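Local coordinates for protein replisome organizer (Bacillus phage SPP1, PDB 1NO1) that probably acts as a helicase loader and inhibitor, helping to bring the replicative helicase into play during replication of phage SPP1 DNA, at residues A[7-12]-A[44-49]; A[15-20]-A[50-55]; A[31-36]-A[60-65]. One frame throughout, in Å; residues are numbered along the deposited sequence.

Contact 1: residues A[7-12]-A[44-49]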
# COMPACT_ATOMS: atom_id res chain seq x y z
N VAL A 7 2.93 2.11 -7.15
CA VAL A 7 1.75 2.87 -7.53
C VAL A 7 0.48 1.99 -7.46
O VAL A 7 -0.58 2.48 -7.04
CB VAL A 7 1.90 3.47 -8.95
CG1 VAL A 7 0.58 4.07 -9.45
CG2 VAL A 7 3.00 4.51 -8.98
N GLN A 8 0.56 0.71 -7.85
CA GLN A 8 -0.63 -0.15 -7.73
C GLN A 8 -1.02 -0.46 -6.30
O GLN A 8 -2.19 -0.46 -6.00
CB GLN A 8 -0.47 -1.53 -8.37
CG GLN A 8 0.22 -1.64 -9.65
CD GLN A 8 -0.20 -2.90 -10.40
OE1 GLN A 8 0.51 -3.35 -11.33
NE2 GLN A 8 -1.36 -3.48 -10.03
N ILE A 9 -0.06 -0.81 -5.45
CA ILE A 9 -0.38 -1.05 -4.05
C ILE A 9 -1.16 0.15 -3.50
O ILE A 9 -2.21 -0.02 -2.88
CB ILE A 9 0.91 -1.24 -3.24
CG1 ILE A 9 1.59 -2.54 -3.66
CG2 ILE A 9 0.62 -1.24 -1.73
CD1 ILE A 9 0.71 -3.76 -3.32
N LEU A 10 -0.69 1.36 -3.76
CA LEU A 10 -1.37 2.52 -3.19
C LEU A 10 -2.78 2.73 -3.77
O LEU A 10 -3.68 3.22 -3.10
CB LEU A 10 -0.52 3.78 -3.30
CG LEU A 10 0.68 3.82 -2.34
CD1 LEU A 10 1.73 4.83 -2.77
CD2 LEU A 10 0.26 4.09 -0.88
N LYS A 11 -2.97 2.36 -5.02
CA LYS A 11 -4.28 2.50 -5.67
C LYS A 11 -5.27 1.50 -5.05
O LYS A 11 -6.47 1.77 -4.97
CB LYS A 11 -4.14 2.30 -7.18
CG LYS A 11 -5.43 2.04 -7.93
CD LYS A 11 -6.05 3.33 -8.49
CE LYS A 11 -7.38 3.04 -9.19
NZ LYS A 11 -7.85 4.27 -9.95
N ALA A 12 -4.76 0.36 -4.59
CA ALA A 12 -5.62 -0.65 -3.98
C ALA A 12 -6.06 -0.22 -2.56
O ALA A 12 -7.24 -0.40 -2.17
CB ALA A 12 -4.91 -2.02 -3.96
N GLU A 44 2.98 -11.00 -3.28
CA GLU A 44 2.92 -11.22 -1.83
C GLU A 44 2.28 -10.09 -1.05
O GLU A 44 1.46 -10.34 -0.18
CB GLU A 44 4.31 -11.58 -1.24
N ILE A 45 2.64 -8.84 -1.36
CA ILE A 45 2.14 -7.67 -0.66
C ILE A 45 0.65 -7.40 -0.90
O ILE A 45 -0.07 -6.97 0.01
CB ILE A 45 3.02 -6.42 -1.01
CG1 ILE A 45 4.47 -6.67 -0.63
CG2 ILE A 45 2.61 -5.17 -0.27
CD1 ILE A 45 4.63 -7.23 0.74
N MSE A 46 0.18 -7.64 -2.13
CA MSE A 46 -1.22 -7.50 -2.50
C MSE A 46 -2.07 -8.50 -1.67
O MSE A 46 -3.19 -8.19 -1.24
CB MSE A 46 -1.41 -7.81 -4.01
CG MSE A 46 -1.30 -6.64 -5.02
SE MSE A 46 -2.60 -5.08 -4.83
CE MSE A 46 -4.14 -6.08 -4.20
N ASN A 47 -1.56 -9.73 -1.53
CA ASN A 47 -2.25 -10.74 -0.73
C ASN A 47 -2.34 -10.26 0.74
O ASN A 47 -3.38 -10.38 1.37
CB ASN A 47 -1.53 -12.07 -0.84
CG ASN A 47 -2.31 -13.22 -0.24
OD1 ASN A 47 -1.82 -13.90 0.66
ND2 ASN A 47 -3.52 -13.46 -0.74
N ASN A 48 -1.25 -9.70 1.28
CA ASN A 48 -1.26 -9.17 2.64
C ASN A 48 -2.26 -7.99 2.83
O ASN A 48 -2.89 -7.86 3.89
CB ASN A 48 0.15 -8.74 3.04
CG ASN A 48 1.11 -9.91 3.18
OD1 ASN A 48 0.68 -11.06 3.27
ND2 ASN A 48 2.41 -9.63 3.20
N LEU A 49 -2.44 -7.14 1.80
CA LEU A 49 -3.40 -6.06 1.90
C LEU A 49 -4.81 -6.62 2.02
O LEU A 49 -5.63 -6.17 2.83
CB LEU A 49 -3.28 -5.09 0.74
CG LEU A 49 -4.34 -3.99 0.69
CD1 LEU A 49 -4.21 -2.96 1.81
CD2 LEU A 49 -4.28 -3.31 -0.65
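I9 and A12 of helix 3-16 face I45, M46 and L49 of helix 42-55, and the two short axes run almost parallel, 11° apart, with their closest approach at 10.7 Å. The backbones come nearest at I9 and M46, whose CA atoms are 6.7 Å apart. No hydrogen bond crosses this gap; apolar side chains fill it. I9 does so with the end of its longer branch: CG1 lies beside the backbone N, and the bend at chi2 (-64°) carries CD1 across to the other helix. That one methyl meets CG2 of I45, 3.9 Å away, and the selenium of M46. The I9 chain lies roughly perpendicular to that of I45 and runs antiparallel alongside M46. M46, a selenomethionine, is folded at chi2 and chi3 so that its selenium also comes to 3.9 Å from CB of A12, with its CE close by. The same CB takes CD2 of L49 at 3.6 Å. With CG anti to the backbone N (chi1 175°), L49 reaches toward the first helix and meets it with CD2, and the small A12 accepts both neighbours. Beyond the pair, L49 goes on to V13, F16, P60 and L65, while L10, on another face of its helix, packs on W33 and V30 of helix 26-37. What results is the hydrophobic core of a small all-helical domain, in which two helices that run nearly parallel over these segments pack side by side although a third helix lies between them in the sequence.

Contact 2: residues A[15-20]-A[50-55]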
# COMPACT_ATOMS: atom_id res chain seq x y z
N GLU A 15 -8.77 1.99 -3.02
CA GLU A 15 -10.04 1.38 -3.43
C GLU A 15 -10.75 0.78 -2.20
O GLU A 15 -11.98 0.86 -2.10
CB GLU A 15 -9.84 0.32 -4.54
CG GLU A 15 -9.47 0.85 -5.94
CD GLU A 15 -8.79 -0.21 -6.83
OE1 GLU A 15 -8.25 -1.24 -6.32
OE2 GLU A 15 -8.77 -0.01 -8.07
N PHE A 16 -9.98 0.19 -1.28
CA PHE A 16 -10.51 -0.41 -0.06
C PHE A 16 -11.03 0.61 0.93
O PHE A 16 -11.94 0.28 1.68
CB PHE A 16 -9.45 -1.24 0.68
CG PHE A 16 -9.39 -2.69 0.28
CD1 PHE A 16 -8.24 -3.22 -0.28
CD2 PHE A 16 -10.49 -3.52 0.46
CE1 PHE A 16 -8.20 -4.54 -0.68
CE2 PHE A 16 -10.42 -4.85 0.09
CZ PHE A 16 -9.27 -5.37 -0.46
N TYR A 17 -10.45 1.81 0.95
CA TYR A 17 -10.83 2.85 1.93
C TYR A 17 -11.28 4.20 1.36
O TYR A 17 -10.71 5.25 1.69
CB TYR A 17 -9.71 3.07 2.95
CG TYR A 17 -9.37 1.83 3.77
CD1 TYR A 17 -8.42 0.94 3.35
CD2 TYR A 17 -10.04 1.56 4.97
CE1 TYR A 17 -8.12 -0.22 4.11
CE2 TYR A 17 -9.75 0.46 5.73
CZ TYR A 17 -8.82 -0.44 5.30
OH TYR A 17 -8.58 -1.58 6.08
N PRO A 18 -12.36 4.19 0.58
CA PRO A 18 -12.89 5.41 -0.02
C PRO A 18 -13.02 6.51 1.03
O PRO A 18 -13.43 6.22 2.15
CB PRO A 18 -14.29 5.00 -0.47
CG PRO A 18 -14.21 3.56 -0.72
CD PRO A 18 -13.17 3.01 0.27
N GLY A 19 -12.67 7.74 0.67
CA GLY A 19 -12.71 8.86 1.58
C GLY A 19 -11.99 8.79 2.94
O GLY A 19 -12.36 9.58 3.82
N ARG A 20 -11.01 7.90 3.14
CA ARG A 20 -10.29 7.82 4.42
C ARG A 20 -8.78 7.75 4.24
O ARG A 20 -8.02 7.77 5.22
CB ARG A 20 -10.71 6.59 5.22
CG ARG A 20 -11.98 6.75 6.03
CD ARG A 20 -12.29 5.54 6.91
NE ARG A 20 -13.69 5.56 7.33
CZ ARG A 20 -14.15 4.94 8.40
NH1 ARG A 20 -13.31 4.22 9.16
NH2 ARG A 20 -15.44 5.03 8.70
N THR A 50 -5.10 -7.66 1.24
CA THR A 50 -6.39 -8.29 1.36
C THR A 50 -6.68 -8.81 2.78
O THR A 50 -7.76 -8.56 3.33
CB THR A 50 -6.56 -9.42 0.32
OG1 THR A 50 -6.60 -8.85 -0.98
CG2 THR A 50 -7.99 -10.05 0.41
N ASP A 51 -5.73 -9.52 3.41
CA ASP A 51 -6.01 -10.05 4.74
C ASP A 51 -6.19 -8.90 5.77
O ASP A 51 -6.97 -9.01 6.72
CB ASP A 51 -4.92 -11.04 5.19
CG ASP A 51 -4.87 -12.29 4.29
OD1 ASP A 51 -5.93 -12.71 3.76
OD2 ASP A 51 -3.80 -12.93 4.04
N TYR A 52 -5.45 -7.81 5.59
CA TYR A 52 -5.53 -6.66 6.48
C TYR A 52 -6.91 -5.97 6.42
O TYR A 52 -7.45 -5.57 7.45
CB TYR A 52 -4.39 -5.69 6.15
CG TYR A 52 -4.44 -4.44 6.97
CD1 TYR A 52 -3.67 -4.31 8.13
CD2 TYR A 52 -5.28 -3.37 6.60
CE1 TYR A 52 -3.75 -3.16 8.93
CE2 TYR A 52 -5.36 -2.23 7.37
CZ TYR A 52 -4.60 -2.12 8.55
OH TYR A 52 -4.66 -0.95 9.30
N ALA A 53 -7.50 -5.84 5.23
CA ALA A 53 -8.77 -5.13 5.12
C ALA A 53 -9.96 -5.93 5.68
O ALA A 53 -11.06 -5.37 5.87
CB ALA A 53 -9.08 -4.76 3.60
N LYS A 54 -9.79 -7.23 5.86
CA LYS A 54 -10.91 -8.01 6.32
C LYS A 54 -11.23 -7.66 7.78
O LYS A 54 -12.38 -7.76 8.20
CB LYS A 54 -10.71 -9.54 6.09
N VAL A 55 -10.23 -7.16 8.51
CA VAL A 55 -10.45 -6.91 9.94
C VAL A 55 -10.10 -5.52 10.49
O VAL A 55 -10.14 -5.34 11.68
CB VAL A 55 -9.71 -7.99 10.81
CG1 VAL A 55 -10.22 -9.39 10.48
CG2 VAL A 55 -8.18 -7.93 10.62
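F16, in the last turn of helix 3-16, lays one face of its ring over the methyl of A53: CB sits 3.8 Å from the ring centroid, 16° off the normal, a CH-pi contact displaced somewhat toward the CD2-CE2 side. At the ring's edge, near its plane, comes OG1 of T50, 4.4 Å from CZ of F16; that hydroxyl has a weak hydrogen bond back to the M46 carbonyl, one turn earlier. Y17 is the first residue to leave helical geometry, so helix 3-16 gives way to loop here, against the C-terminal part of helix 42-55 in this all-helical domain. With CG beside its backbone N (chi1 -61°), Y17 sends its ring across to the second helix, where OH lies 3.5 Å from CE2 of Y52 and 3.7 Å from CA of A53. The two tyrosine side chains are set nearly perpendicular, and their hydroxyls do not bond each other: Y17 OH hydrogen-bonds the carbonyl of N56, and Y52 OH that of F58. Past the P18-G19 turn, R20 adds a weak hydrogen bond from NH1 to the carbonyl of K57.

Contact 3: residues A[31-36]-A[60-65]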
# COMPACT_ATOMS: atom_id res chain seq x y z
N LYS A 31 7.25 7.60 -3.60
CA LYS A 31 8.69 7.57 -3.46
C LYS A 31 9.15 7.00 -2.09
O LYS A 31 10.10 6.21 -2.05
CB LYS A 31 9.31 8.95 -3.76
N ALA A 32 8.48 7.38 -1.01
CA ALA A 32 8.90 6.92 0.32
C ALA A 32 8.55 5.45 0.60
O ALA A 32 9.38 4.71 1.12
CB ALA A 32 8.33 7.84 1.42
N TRP A 33 7.33 5.01 0.26
CA TRP A 33 6.98 3.59 0.43
C TRP A 33 7.94 2.68 -0.41
O TRP A 33 8.31 1.55 0.00
CB TRP A 33 5.47 3.34 0.14
CG TRP A 33 4.48 3.83 1.20
CD1 TRP A 33 4.62 4.95 2.02
CD2 TRP A 33 3.24 3.23 1.59
NE1 TRP A 33 3.53 5.07 2.85
CE2 TRP A 33 2.67 4.03 2.61
CE3 TRP A 33 2.53 2.08 1.16
CZ2 TRP A 33 1.46 3.70 3.25
CZ3 TRP A 33 1.30 1.78 1.77
CH2 TRP A 33 0.78 2.58 2.81
N HIS A 34 8.40 3.18 -1.55
CA HIS A 34 9.33 2.40 -2.40
C HIS A 34 10.70 2.10 -1.77
O HIS A 34 11.32 1.11 -2.12
CB HIS A 34 9.53 3.06 -3.78
CG HIS A 34 10.50 2.33 -4.66
ND1 HIS A 34 11.72 2.87 -5.04
CD2 HIS A 34 10.44 1.12 -5.26
CE1 HIS A 34 12.36 2.02 -5.82
NE2 HIS A 34 11.60 0.95 -5.98
N ARG A 35 11.16 2.93 -0.85
CA ARG A 35 12.42 2.68 -0.15
C ARG A 35 12.31 1.40 0.67
O ARG A 35 13.30 0.69 0.89
CB ARG A 35 12.75 3.85 0.78
CG ARG A 35 13.24 5.12 0.08
CD ARG A 35 13.37 6.38 0.99
NE ARG A 35 13.35 7.63 0.21
CZ ARG A 35 12.75 8.78 0.60
NH1 ARG A 35 12.14 8.87 1.79
NH2 ARG A 35 12.79 9.86 -0.19
N VAL A 36 11.11 1.15 1.19
CA VAL A 36 10.85 -0.07 1.90
C VAL A 36 10.45 -1.17 0.92
O VAL A 36 10.96 -2.28 1.00
CB VAL A 36 9.72 0.13 2.91
CG1 VAL A 36 9.25 -1.18 3.45
CG2 VAL A 36 10.17 1.05 4.06
N PRO A 60 -4.02 0.90 6.42
CA PRO A 60 -2.72 0.40 6.89
C PRO A 60 -1.54 1.34 6.69
O PRO A 60 -1.65 2.24 5.87
CB PRO A 60 -2.50 -0.83 5.98
CG PRO A 60 -3.13 -0.37 4.69
CD PRO A 60 -4.45 0.24 5.16
N THR A 61 -0.43 1.14 7.41
CA THR A 61 0.82 1.85 7.11
C THR A 61 1.66 0.85 6.32
O THR A 61 1.28 -0.32 6.21
CB THR A 61 1.57 2.13 8.37
OG1 THR A 61 1.74 0.89 9.09
CG2 THR A 61 0.70 2.98 9.28
N VAL A 62 2.82 1.28 5.80
CA VAL A 62 3.59 0.32 5.01
C VAL A 62 4.05 -0.79 5.90
O VAL A 62 4.17 -1.93 5.44
CB VAL A 62 4.83 0.94 4.26
CG1 VAL A 62 5.88 1.37 5.20
CG2 VAL A 62 5.43 -0.05 3.24
N SER A 63 4.33 -0.52 7.18
CA SER A 63 4.75 -1.67 8.00
C SER A 63 3.65 -2.72 8.17
O SER A 63 3.93 -3.89 8.42
CB SER A 63 5.27 -1.26 9.35
OG SER A 63 4.21 -1.00 10.24
N ASP A 64 2.39 -2.34 8.07
CA ASP A 64 1.35 -3.35 8.28
C ASP A 64 1.26 -4.40 7.13
O ASP A 64 0.52 -5.38 7.26
CB ASP A 64 -0.04 -2.68 8.38
CG ASP A 64 -0.27 -1.92 9.70
OD1 ASP A 64 -0.10 -2.52 10.78
OD2 ASP A 64 -0.63 -0.72 9.74
N LEU A 65 1.93 -4.18 6.00
CA LEU A 65 1.79 -5.07 4.85
C LEU A 65 2.95 -6.03 4.64
O LEU A 65 2.91 -6.88 3.76
CB LEU A 65 1.55 -4.27 3.55
CG LEU A 65 0.43 -3.23 3.66
CD1 LEU A 65 0.40 -2.24 2.51
CD2 LEU A 65 -0.96 -3.92 3.79
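OD2 of D64 is gripped twice by T61, the residue whose carbonyl carbon lies 4.0 Å from CH2 of W33 in helix 26-37. The backbone N of T61 reaches this oxygen at 3.0 Å in a nearly straight bond (176°), taking the lone pair that points away from the other carboxylate oxygen. The T61 hydroxyl OG1 donates to it at 2.9 Å from well above the carboxylate plane. With a return bond from the D64 N to T61 OG1, the reciprocal pairing recalls a capping box, though that arm is weak; V62 to D64 have helical backbone angles without a helix's regular bonds.

Held in this turn, V62 faces the tryptophan. Its CB lies over the middle of the six-membered ring of W33, 4.0 Å from the centroid, a CH-pi contact, and its backbone N covers the same ring's CZ2 and CH2. V62 CG2, anti to the backbone N, extends to CG1 of V36 at 4.0 Å. The P60 carbonyl O approaches the indole at its edge, 3.9 Å from CH2, while L65 CD1 comes obliquely to CZ3. V36 also packs on L66, just past the turn. Across the contact there is no hydrogen bond: the polar grip stays within the turn, where it shapes the backbone, and attachment to helix 26-37 rests on dispersion and CH-pi packing against the indole and V36.

In the fold
Contacts 1 and 2 follow each other along the same pair, helix 3-16 and helix 42-55, with centres about 11 Å apart, and L49 packing on F16 makes them one continuous seam. Contact 3 brings in helix 26-37 and the turn after helix 42-55; its centre is about 10 Å from that of contact 1 and about 15 Å from that of contact 2, on the opposite side of the chain's centre. All first segments precede all second ones in sequence, so the segments of the contacts alternate. L10 against W33, N48 ND2 bonded to the L65 carbonyl, and Y17 and Y52 against P60 tie the three together, giving the modelled N-terminal part a compact helical fold.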